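Local coordinates for aromatic amino acid exporter YddG (Starkeya novella, PDB 5I20), which exports amino acids of many kinds, among them L-threonine, L-methionine, L-lysine and L-glutamate, across the bacterial inner membrane, at residues Ile14-Thr19 / Val221-Tyr226; Ala37-Ile42 / Leu211-Leu216; Val97-Pro102 / Tyr245-Leu250. All coordinates share one frame; numbering follows the deposited sequence.

Interaction 1: Ile14-Thr19 / Val221-Tyr226. With OLC ((2R)-2,3-dihydroxypropyl (9Z)-octadec-9-enoate), chain G.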
loop_
_atom_site.group_PDB
_atom_site.type_symbol
_atom_site.label_atom_id
_atom_site.label_comp_id
_atom_site.label_asym_id
_atom_site.label_seq_id
_atom_site.Cartn_x
_atom_site.Cartn_y
_atom_site.Cartn_z
ATOM N N ILE A 14 4.301 2.376 -5.554
ATOM C CA ILE A 14 5.262 1.816 -4.613
ATOM C C ILE A 14 6.285 2.869 -4.191
ATOM O O ILE A 14 6.698 2.917 -3.031
ATOM C CB ILE A 14 5.980 0.598 -5.222
ATOM C CG1 ILE A 14 4.951 -0.467 -5.610
ATOM C CG2 ILE A 14 7.010 0.036 -4.256
ATOM C CD1 ILE A 14 5.506 -1.574 -6.492
ATOM N N LEU A 15 6.687 3.715 -5.136
ATOM C CA LEU A 15 7.594 4.819 -4.835
ATOM C C LEU A 15 6.940 5.827 -3.893
ATOM O O LEU A 15 7.565 6.290 -2.944
ATOM C CB LEU A 15 8.040 5.519 -6.119
ATOM C CG LEU A 15 8.927 4.707 -7.063
ATOM C CD1 LEU A 15 9.239 5.501 -8.322
ATOM C CD2 LEU A 15 10.207 4.285 -6.357
ATOM N N LEU A 16 5.679 6.156 -4.154
ATOM C CA LEU A 16 4.965 7.138 -3.343
ATOM C C LEU A 16 4.663 6.603 -1.943
ATOM O O LEU A 16 4.705 7.351 -0.969
ATOM C CB LEU A 16 3.673 7.575 -4.042
ATOM C CG LEU A 16 3.853 8.504 -5.251
ATOM C CD1 LEU A 16 2.556 8.646 -6.028
ATOM C CD2 LEU A 16 4.365 9.873 -4.815
ATOM N N TRP A 17 4.373 5.309 -1.840
ATOM C CA TRP A 17 4.106 4.694 -0.541
ATOM C C TRP A 17 5.384 4.557 0.284
ATOM O O TRP A 17 5.328 4.401 1.502
ATOM C CB TRP A 17 3.435 3.331 -0.722
ATOM C CG TRP A 17 2.051 3.437 -1.288
ATOM C CD1 TRP A 17 1.183 4.480 -1.139
ATOM C CD2 TRP A 17 1.382 2.472 -2.110
ATOM N NE1 TRP A 17 0.011 4.221 -1.808
ATOM C CE2 TRP A 17 0.108 2.996 -2.416
ATOM C CE3 TRP A 17 1.735 1.216 -2.616
ATOM C CZ2 TRP A 17 -0.813 2.308 -3.205
ATOM C CZ3 TRP A 17 0.819 0.534 -3.396
ATOM C CH2 TRP A 17 -0.440 1.082 -3.683
ATOM N N SER A 18 6.531 4.629 -0.382
ATOM C CA SER A 18 7.818 4.581 0.302
ATOM C C SER A 18 8.075 5.847 1.123
ATOM O O SER A 18 8.894 5.836 2.044
ATOM C CB SER A 18 8.957 4.379 -0.706
ATOM O OG SER A 18 8.776 3.195 -1.464
ATOM N N THR A 19 7.380 6.934 0.789
ATOM C CA THR A 19 7.596 8.216 1.465
ATOM C C THR A 19 6.734 8.391 2.719
ATOM O O THR A 19 6.825 9.416 3.395
ATOM C CB THR A 19 7.319 9.416 0.524
ATOM O OG1 THR A 19 5.910 9.528 0.277
ATOM C CG2 THR A 19 8.058 9.257 -0.798
ATOM N N VAL A 221 -1.705 9.188 -1.863
ATOM C CA VAL A 221 -3.133 8.939 -2.010
ATOM C C VAL A 221 -3.650 9.453 -3.351
ATOM O O VAL A 221 -4.182 8.689 -4.159
ATOM C CB VAL A 221 -3.947 9.593 -0.873
ATOM C CG1 VAL A 221 -5.434 9.456 -1.144
ATOM C CG2 VAL A 221 -3.588 8.975 0.471
ATOM N N GLY A 222 -3.475 10.750 -3.588
ATOM C CA GLY A 222 -4.019 11.403 -4.766
ATOM C C GLY A 222 -3.417 10.990 -6.093
ATOM O O GLY A 222 -3.930 11.349 -7.150
ATOM N N ILE A 223 -2.321 10.244 -6.047
ATOM C CA ILE A 223 -1.706 9.744 -7.267
ATOM C C ILE A 223 -1.480 8.239 -7.169
ATOM O O ILE A 223 -1.739 7.500 -8.119
ATOM C CB ILE A 223 -0.369 10.453 -7.563
ATOM C CG1 ILE A 223 -0.605 11.936 -7.856
ATOM C CG2 ILE A 223 0.334 9.801 -8.741
ATOM C CD1 ILE A 223 0.668 12.719 -8.086
ATOM N N ALA A 224 -1.021 7.795 -6.003
ATOM C CA ALA A 224 -0.635 6.406 -5.791
ATOM C C ALA A 224 -1.770 5.413 -6.041
ATOM O O ALA A 224 -1.550 4.361 -6.626
ATOM C CB ALA A 224 -0.091 6.227 -4.391
ATOM N N PHE A 225 -2.982 5.737 -5.609
ATOM C CA PHE A 225 -4.090 4.804 -5.791
ATOM C C PHE A 225 -4.529 4.729 -7.249
ATOM O O PHE A 225 -4.988 3.686 -7.712
ATOM C CB PHE A 225 -5.269 5.178 -4.892
ATOM C CG PHE A 225 -5.036 4.860 -3.445
ATOM C CD1 PHE A 225 -5.028 3.546 -3.004
ATOM C CD2 PHE A 225 -4.808 5.870 -2.527
ATOM C CE1 PHE A 225 -4.803 3.247 -1.673
ATOM C CE2 PHE A 225 -4.585 5.578 -1.195
ATOM C CZ PHE A 225 -4.582 4.264 -0.767
ATOM N N TYR A 226 -4.373 5.828 -7.977
ATOM C CA TYR A 226 -4.735 5.839 -9.389
ATOM C C TYR A 226 -3.673 5.135 -10.225
ATOM O O TYR A 226 -3.996 4.399 -11.156
ATOM C CB TYR A 226 -4.939 7.272 -9.883
ATOM C CG TYR A 226 -5.945 8.040 -9.058
ATOM C CD1 TYR A 226 -7.299 8.019 -9.376
ATOM C CD2 TYR A 226 -5.543 8.775 -7.951
ATOM C CE1 TYR A 226 -8.219 8.717 -8.618
ATOM C CE2 TYR A 226 -6.457 9.474 -7.189
ATOM C CZ TYR A 226 -7.793 9.440 -7.526
ATOM O OH TYR A 226 -8.700 10.136 -6.765
HETATM C C10 OLC G . -0.541 -0.463 0.820
HETATM C C9 OLC G . -0.633 0.915 0.265
HETATM C C11 OLC G . -1.430 -0.852 1.949
HETATM C C8 OLC G . -1.590 1.894 0.853
HETATM C C16 OLC G . 1.661 -0.926 5.949
HETATM C C12 OLC G . -0.758 -1.886 2.788
HETATM C C7 OLC G . -0.876 2.845 1.753
HETATM C C15 OLC G . 0.182 -1.121 6.024
HETATM C C13 OLC G . -1.274 -1.800 4.185
HETATM C C6 OLC G . -1.844 3.843 2.297
HETATM C C14 OLC G . -0.223 -2.254 5.141
HETATM C C5 OLC G . -1.847 3.779 3.786
HETATM C C4 OLC G . -2.480 5.010 4.347
HETATM C C3 OLC G . -2.301 5.037 5.828
HETATM C C2 OLC G . -2.747 6.358 6.359
#
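L16 and W17 reach the start of helix 224-234, at I223-F225, by the same first torsion: in each, CG lies beside the backbone N and opposite the carbonyl carbon, with chi1 at -74° in L16 and -67° in W17. Being neighbours on helix 3-17, they fan apart and take A224 between them. The CD1 branch of L16 does its touching, 3.7 Å from CG2 of I223 and in contact with the backbone N of A224; the L16 and I223 side chains cross at about a right angle. The indole meets the same alanine through NE1 of W17, which stands 3.3 Å from the methyl CB of A224. That nitrogen hydrogen-bonds to the carbonyl O of P220, near the C-terminal end of helix 209-221, which ties the ring to the break before helix 224-234. Farther along, the indole and the F225 ring form an edge-to-face pair, the edge of W17 toward the face of F225, with the five-membered ring centroid of W17 5.9 Å from the F225 ring centroid and the planes at 61°. One face of the indole is occupied by a lipid chain of the bound monoolein, whose C9 stands 3.5 Å from CE2 of W17, over the middle of the ring system. W163 and W228 add further aromatic neighbours. A leucine in place of W17 would probably leave the P220 carbonyl without its indole donor and open a gap between A224 and the lipid chain. Behind the interface the L16 carbonyl O is gripped twice by T19, through N and through OG1 at 2.8 Å from that O. With the one polar group of the indole paired, its face can lie against an alkyl chain, and the contact is otherwise apolar.

Interaction 2: Ala37-Ile42 / Leu211-Leu216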
loop_
_atom_site.group_PDB
_atom_site.type_symbol
_atom_site.label_atom_id
_atom_site.label_comp_id
_atom_site.label_asym_id
_atom_site.label_seq_id
_atom_site.Cartn_x
_atom_site.Cartn_y
_atom_site.Cartn_z
ATOM N N ALA A 37 -9.549 10.781 6.618
ATOM C CA ALA A 37 -10.623 11.617 6.088
ATOM C C ALA A 37 -10.085 12.847 5.359
ATOM O O ALA A 37 -10.582 13.215 4.294
ATOM C CB ALA A 37 -11.558 12.043 7.210
ATOM N N LEU A 38 -9.067 13.479 5.934
ATOM C CA LEU A 38 -8.483 14.673 5.336
ATOM C C LEU A 38 -7.674 14.333 4.084
ATOM O O LEU A 38 -7.808 14.989 3.052
ATOM C CB LEU A 38 -7.600 15.407 6.352
ATOM C CG LEU A 38 -8.296 16.024 7.569
ATOM C CD1 LEU A 38 -7.273 16.572 8.556
ATOM C CD2 LEU A 38 -9.271 17.120 7.152
ATOM N N THR A 39 -6.841 13.304 4.171
ATOM C CA THR A 39 -5.952 12.968 3.061
ATOM C C THR A 39 -6.678 12.322 1.877
ATOM O O THR A 39 -6.274 12.502 0.729
ATOM C CB THR A 39 -4.814 12.032 3.523
ATOM O OG1 THR A 39 -5.358 10.946 4.284
ATOM C CG2 THR A 39 -3.818 12.797 4.383
ATOM N N PHE A 40 -7.748 11.581 2.150
ATOM C CA PHE A 40 -8.487 10.925 1.075
ATOM C C PHE A 40 -9.465 11.871 0.390
ATOM O O PHE A 40 -9.830 11.658 -0.766
ATOM C CB PHE A 40 -9.218 9.687 1.598
ATOM C CG PHE A 40 -8.398 8.432 1.517
ATOM C CD1 PHE A 40 -7.486 8.121 2.511
ATOM C CD2 PHE A 40 -8.524 7.578 0.438
ATOM C CE1 PHE A 40 -6.724 6.972 2.434
ATOM C CE2 PHE A 40 -7.765 6.428 0.355
ATOM C CZ PHE A 40 -6.864 6.127 1.355
ATOM N N THR A 41 -9.892 12.910 1.101
ATOM C CA THR A 41 -10.665 13.973 0.472
ATOM C C THR A 41 -9.768 14.695 -0.527
ATOM O O THR A 41 -10.170 14.956 -1.658
ATOM C CB THR A 41 -11.225 14.975 1.502
ATOM O OG1 THR A 41 -12.152 14.304 2.363
ATOM C CG2 THR A 41 -11.938 16.120 0.804
ATOM N N ILE A 42 -8.543 14.997 -0.105
ATOM C CA ILE A 42 -7.562 15.616 -0.988
ATOM C C ILE A 42 -7.215 14.664 -2.128
ATOM O O ILE A 42 -7.127 15.070 -3.286
ATOM C CB ILE A 42 -6.279 16.012 -0.225
ATOM C CG1 ILE A 42 -6.604 17.053 0.851
ATOM C CG2 ILE A 42 -5.224 16.555 -1.183
ATOM C CD1 ILE A 42 -5.433 17.413 1.743
ATOM N N LEU A 211 1.077 20.860 6.099
ATOM C CA LEU A 211 1.810 20.677 4.852
ATOM C C LEU A 211 2.081 19.199 4.580
ATOM O O LEU A 211 2.108 18.764 3.430
ATOM C CB LEU A 211 3.121 21.464 4.883
ATOM C CG LEU A 211 3.832 21.667 3.544
ATOM C CD1 LEU A 211 2.829 21.996 2.447
ATOM C CD2 LEU A 211 4.869 22.773 3.663
ATOM N N ALA A 212 2.277 18.431 5.646
ATOM C CA ALA A 212 2.471 16.993 5.521
ATOM C C ALA A 212 1.165 16.321 5.121
ATOM O O ALA A 212 1.154 15.393 4.312
ATOM C CB ALA A 212 2.995 16.409 6.821
ATOM N N VAL A 213 0.068 16.798 5.699
ATOM C CA VAL A 213 -1.260 16.291 5.378
ATOM C C VAL A 213 -1.543 16.431 3.886
ATOM O O VAL A 213 -1.996 15.486 3.240
ATOM C CB VAL A 213 -2.353 17.025 6.179
ATOM C CG1 VAL A 213 -3.737 16.582 5.730
ATOM C CG2 VAL A 213 -2.170 16.788 7.670
ATOM N N VAL A 214 -1.260 17.611 3.345
ATOM C CA VAL A 214 -1.492 17.876 1.929
ATOM C C VAL A 214 -0.597 17.003 1.049
ATOM O O VAL A 214 -1.035 16.497 0.018
ATOM C CB VAL A 214 -1.258 19.363 1.595
ATOM C CG1 VAL A 214 -1.497 19.626 0.118
ATOM C CG2 VAL A 214 -2.165 20.238 2.442
ATOM N N ALA A 215 0.653 16.822 1.468
ATOM C CA ALA A 215 1.599 15.991 0.730
ATOM C C ALA A 215 1.115 14.549 0.652
ATOM O O ALA A 215 1.162 13.924 -0.409
ATOM C CB ALA A 215 2.975 16.051 1.373
ATOM N N LEU A 216 0.654 14.029 1.785
ATOM C CA LEU A 216 0.097 12.684 1.845
ATOM C C LEU A 216 -1.126 12.566 0.941
ATOM O O LEU A 216 -1.302 11.568 0.247
ATOM C CB LEU A 216 -0.278 12.319 3.283
ATOM C CG LEU A 216 0.850 12.142 4.301
ATOM C CD1 LEU A 216 0.279 11.834 5.678
ATOM C CD2 LEU A 216 1.804 11.044 3.859
#
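T39 and V213 meet where the packing is closest: the methyl CG2 of T39 sits 3.4 Å from the carbonyl O of V213 and 3.7 Å from CB of L216, so that one small carbon lodges between two successive turns of helix 209-221. The torsion explains which branch does this. With chi1 at 48°, OG1 is tucked between the backbone N and the carbonyl carbon, where it hydrogen-bonds to the carbonyls of L35 and T36 one turn back on its own helix, and CG2 is left to face the neighbour. The T39 and L216 side chains then run side by side, pointing the same way. V213 fills the rest of this tight part with CG1, the branch anti to its backbone N, which lies 4.0 Å from CG2 of T39 and 4.1 Å from CB of L38. From the loop before helix 209-221, P205 touches both L38 and V213, and W204 touches L38.

The other flank is looser. There I42 extends its CD1 across to V214, reaching CA at 4.0 Å but the CG2 methyl of V214 only at 4.4 Å, because the CB of V214 points away from helix 32-53. Both of these side chains are partly exposed on the surface of the protein. L216, in contrast, turns its far side to L20 and A23 of helix 20-27. The two helical segments pass with an axis separation of 8.5 Å at a crossing angle of -49°, an oblique passage packed mainly by the beta-branched T39, I42, V213 and V214 together with two leucines. The pairing joins a transmembrane helix from the first EamA-like range to one from the second, as suits the basket-shaped DMT fold built from inverted repeats.

Interaction 3: Val97-Pro102 / Tyr245-Leu250. With OLC ((2R)-2,3-dihydroxypropyl (9Z)-octadec-9-enoate), chain G.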
loop_
_atom_site.group_PDB
_atom_site.type_symbol
_atom_site.label_atom_id
_atom_site.label_comp_id
_atom_site.label_asym_id
_atom_site.label_seq_id
_atom_site.Cartn_x
_atom_site.Cartn_y
_atom_site.Cartn_z
ATOM N N VAL A 97 3.210 -8.163 9.885
ATOM C CA VAL A 97 2.109 -9.049 9.517
ATOM C C VAL A 97 1.355 -8.476 8.317
ATOM O O VAL A 97 1.080 -9.194 7.354
ATOM C CB VAL A 97 1.137 -9.282 10.695
ATOM C CG1 VAL A 97 -0.110 -10.019 10.227
ATOM C CG2 VAL A 97 1.826 -10.070 11.798
ATOM N N ALA A 98 1.045 -7.183 8.363
ATOM C CA ALA A 98 0.385 -6.520 7.239
ATOM C C ALA A 98 1.200 -6.627 5.951
ATOM O O ALA A 98 0.634 -6.729 4.861
ATOM C CB ALA A 98 0.113 -5.056 7.566
ATOM N N TYR A 99 2.525 -6.618 6.070
ATOM C CA TYR A 99 3.371 -6.649 4.878
ATOM C C TYR A 99 3.558 -8.058 4.324
ATOM O O TYR A 99 4.512 -8.339 3.597
ATOM C CB TYR A 99 4.727 -5.993 5.154
ATOM C CG TYR A 99 4.882 -4.707 4.377
ATOM C CD1 TYR A 99 5.131 -4.729 3.011
ATOM C CD2 TYR A 99 4.745 -3.472 4.997
ATOM C CE1 TYR A 99 5.258 -3.562 2.286
ATOM C CE2 TYR A 99 4.872 -2.294 4.279
ATOM C CZ TYR A 99 5.128 -2.347 2.924
ATOM O OH TYR A 99 5.255 -1.184 2.200
ATOM N N LEU A 100 2.622 -8.934 4.668
ATOM C CA LEU A 100 2.433 -10.171 3.936
ATOM C C LEU A 100 1.684 -9.894 2.637
ATOM O O LEU A 100 1.633 -10.750 1.755
ATOM C CB LEU A 100 1.666 -11.196 4.777
ATOM C CG LEU A 100 2.474 -11.919 5.853
ATOM C CD1 LEU A 100 1.559 -12.684 6.796
ATOM C CD2 LEU A 100 3.481 -12.853 5.205
ATOM N N TRP A 101 1.114 -8.696 2.511
ATOM C CA TRP A 101 0.258 -8.402 1.359
ATOM C C TRP A 101 0.952 -8.456 -0.011
ATOM O O TRP A 101 0.299 -8.789 -0.998
ATOM C CB TRP A 101 -0.451 -7.042 1.525
ATOM C CG TRP A 101 0.369 -5.773 1.410
ATOM C CD1 TRP A 101 0.862 -5.025 2.440
ATOM C CD2 TRP A 101 0.736 -5.075 0.203
ATOM N NE1 TRP A 101 1.531 -3.928 1.957
ATOM C CE2 TRP A 101 1.467 -3.931 0.589
ATOM C CE3 TRP A 101 0.532 -5.316 -1.159
ATOM C CZ2 TRP A 101 1.991 -3.026 -0.339
ATOM C CZ3 TRP A 101 1.055 -4.412 -2.083
ATOM C CH2 TRP A 101 1.774 -3.283 -1.665
ATOM N N PRO A 102 2.257 -8.136 -0.095
ATOM C CA PRO A 102 2.818 -8.305 -1.442
ATOM C C PRO A 102 2.897 -9.772 -1.866
ATOM O O PRO A 102 2.642 -10.080 -3.030
ATOM C CB PRO A 102 4.216 -7.692 -1.322
ATOM C CG PRO A 102 4.102 -6.718 -0.195
ATOM C CD PRO A 102 3.177 -7.385 0.781
ATOM N N TYR A 245 7.757 -5.127 -2.254
ATOM C CA TYR A 245 8.716 -5.230 -1.149
ATOM C C TYR A 245 9.882 -4.247 -1.285
ATOM O O TYR A 245 10.788 -4.239 -0.458
ATOM C CB TYR A 245 9.260 -6.657 -1.020
ATOM C CG TYR A 245 8.291 -7.603 -0.357
ATOM C CD1 TYR A 245 7.762 -7.317 0.898
ATOM C CD2 TYR A 245 7.878 -8.764 -0.996
ATOM C CE1 TYR A 245 6.864 -8.171 1.503
ATOM C CE2 TYR A 245 6.980 -9.624 -0.401
ATOM C CZ TYR A 245 6.475 -9.323 0.849
ATOM O OH TYR A 245 5.577 -10.177 1.446
ATOM N N ALA A 246 9.870 -3.420 -2.325
ATOM C CA ALA A 246 10.864 -2.362 -2.428
ATOM C C ALA A 246 10.500 -1.207 -1.499
ATOM O O ALA A 246 11.370 -0.451 -1.075
ATOM C CB ALA A 246 10.992 -1.873 -3.860
ATOM N N ALA A 247 9.215 -1.086 -1.177
ATOM C CA ALA A 247 8.730 0.027 -0.362
ATOM C C ALA A 247 9.380 0.106 1.028
ATOM O O ALA A 247 9.796 1.189 1.433
ATOM C CB ALA A 247 7.206 -0.031 -0.231
ATOM N N PRO A 248 9.477 -1.023 1.765
ATOM C CA PRO A 248 10.164 -0.912 3.062
ATOM C C PRO A 248 11.634 -0.517 2.939
ATOM O O PRO A 248 12.130 0.250 3.763
ATOM C CB PRO A 248 10.039 -2.321 3.648
ATOM C CG PRO A 248 8.825 -2.887 2.996
ATOM C CD PRO A 248 8.860 -2.352 1.598
ATOM N N VAL A 249 12.317 -1.033 1.922
ATOM C CA VAL A 249 13.727 -0.715 1.710
ATOM C C VAL A 249 13.914 0.738 1.294
ATOM O O VAL A 249 14.759 1.448 1.840
ATOM C CB VAL A 249 14.356 -1.630 0.640
ATOM C CG1 VAL A 249 15.779 -1.188 0.335
ATOM C CG2 VAL A 249 14.331 -3.075 1.099
ATOM N N LEU A 250 13.127 1.177 0.319
ATOM C CA LEU A 250 13.196 2.554 -0.146
ATOM C C LEU A 250 12.805 3.512 0.975
ATOM O O LEU A 250 13.369 4.598 1.095
ATOM C CB LEU A 250 12.297 2.755 -1.368
ATOM C CG LEU A 250 12.804 2.129 -2.672
ATOM C CD1 LEU A 250 11.753 2.221 -3.764
ATOM C CD2 LEU A 250 14.099 2.795 -3.122
HETATM C C10 OLC G . -0.541 -0.463 0.820
HETATM C C9 OLC G . -0.633 0.915 0.265
HETATM C C11 OLC G . -1.430 -0.852 1.949
HETATM C C8 OLC G . -1.590 1.894 0.853
HETATM C C16 OLC G . 1.661 -0.926 5.949
HETATM C C12 OLC G . -0.758 -1.886 2.788
HETATM C C7 OLC G . -0.876 2.845 1.753
HETATM C C15 OLC G . 0.182 -1.121 6.024
HETATM C C13 OLC G . -1.274 -1.800 4.185
HETATM C C6 OLC G . -1.844 3.843 2.297
HETATM C C14 OLC G . -0.223 -2.254 5.141
HETATM C C5 OLC G . -1.847 3.779 3.786
HETATM C C4 OLC G . -2.480 5.010 4.347
HETATM C C3 OLC G . -2.301 5.037 5.828
HETATM C C2 OLC G . -2.747 6.358 6.359
#
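The backbone leaves helical geometry at Y99, between helix 91-98 and helix 101-108, and it is this break that faces Y245 and the start of helix 246-258, with the CA atoms of P102 and Y245 6.7 Å apart. Y245 answers it directly: its OH donates to the carbonyl O of Y99 across 3.0 Å, lying in the carbonyl plane with a C=O...O angle of 146°. A second, weak bond links the same hydroxyl to the amide of L103. The Y245 ring gets there by a first torsion of -77°, CG beside the backbone N, and lies across P102, whose CB stands 3.6 Å from the ring centroid and 18° off its normal in a CH-pi contact. Such paired breaks, each within a single membrane-spanning segment, characterise this part of the transporter: helices 237-243 and 246-258 are interrupted around Y245 much as 91-98 and 101-108 are at Y99, and the two breaks meet near the middle of the molecule. The Y99 ring is held on both faces. Over one, CG of P248 packs 3.9 Å from the ring centroid as another CH-pi contact; over the opposite one, toward the rim, NE1 of W101 lies 3.7 Å above the plane. CE1 of Y245 approaches the edge of the Y99 ring, 4.1 Å from CD1, while OH of Y99 comes 3.3 Å from the methyl CB of A247. P102 CD lies over one face of W101 and monoolein C10 over the opposite one, while C12 comes obliquely to 3.2 Å from NE1 of W101.

The three contacts form a chain through the bundle rather than a cluster. Interaction 1 lies between the others, its centre about 12 Å from that of interaction 2 and about 14 Å from that of interaction 3, whereas interactions 2 and 3, with centres about 22 Å apart, do not touch. F225 packs on F40 toward the second, and S18 on A247 and L250 toward the third. Helices 209-221 and 224-234 follow each other in the chain. Both segments of interaction 2 fall between those of interaction 1, while interaction 3 alternates with both. Each joins the first EamA-like range to the second, and interactions 1 and 3 border one monoolein, consistent with shared walls of the central cavity.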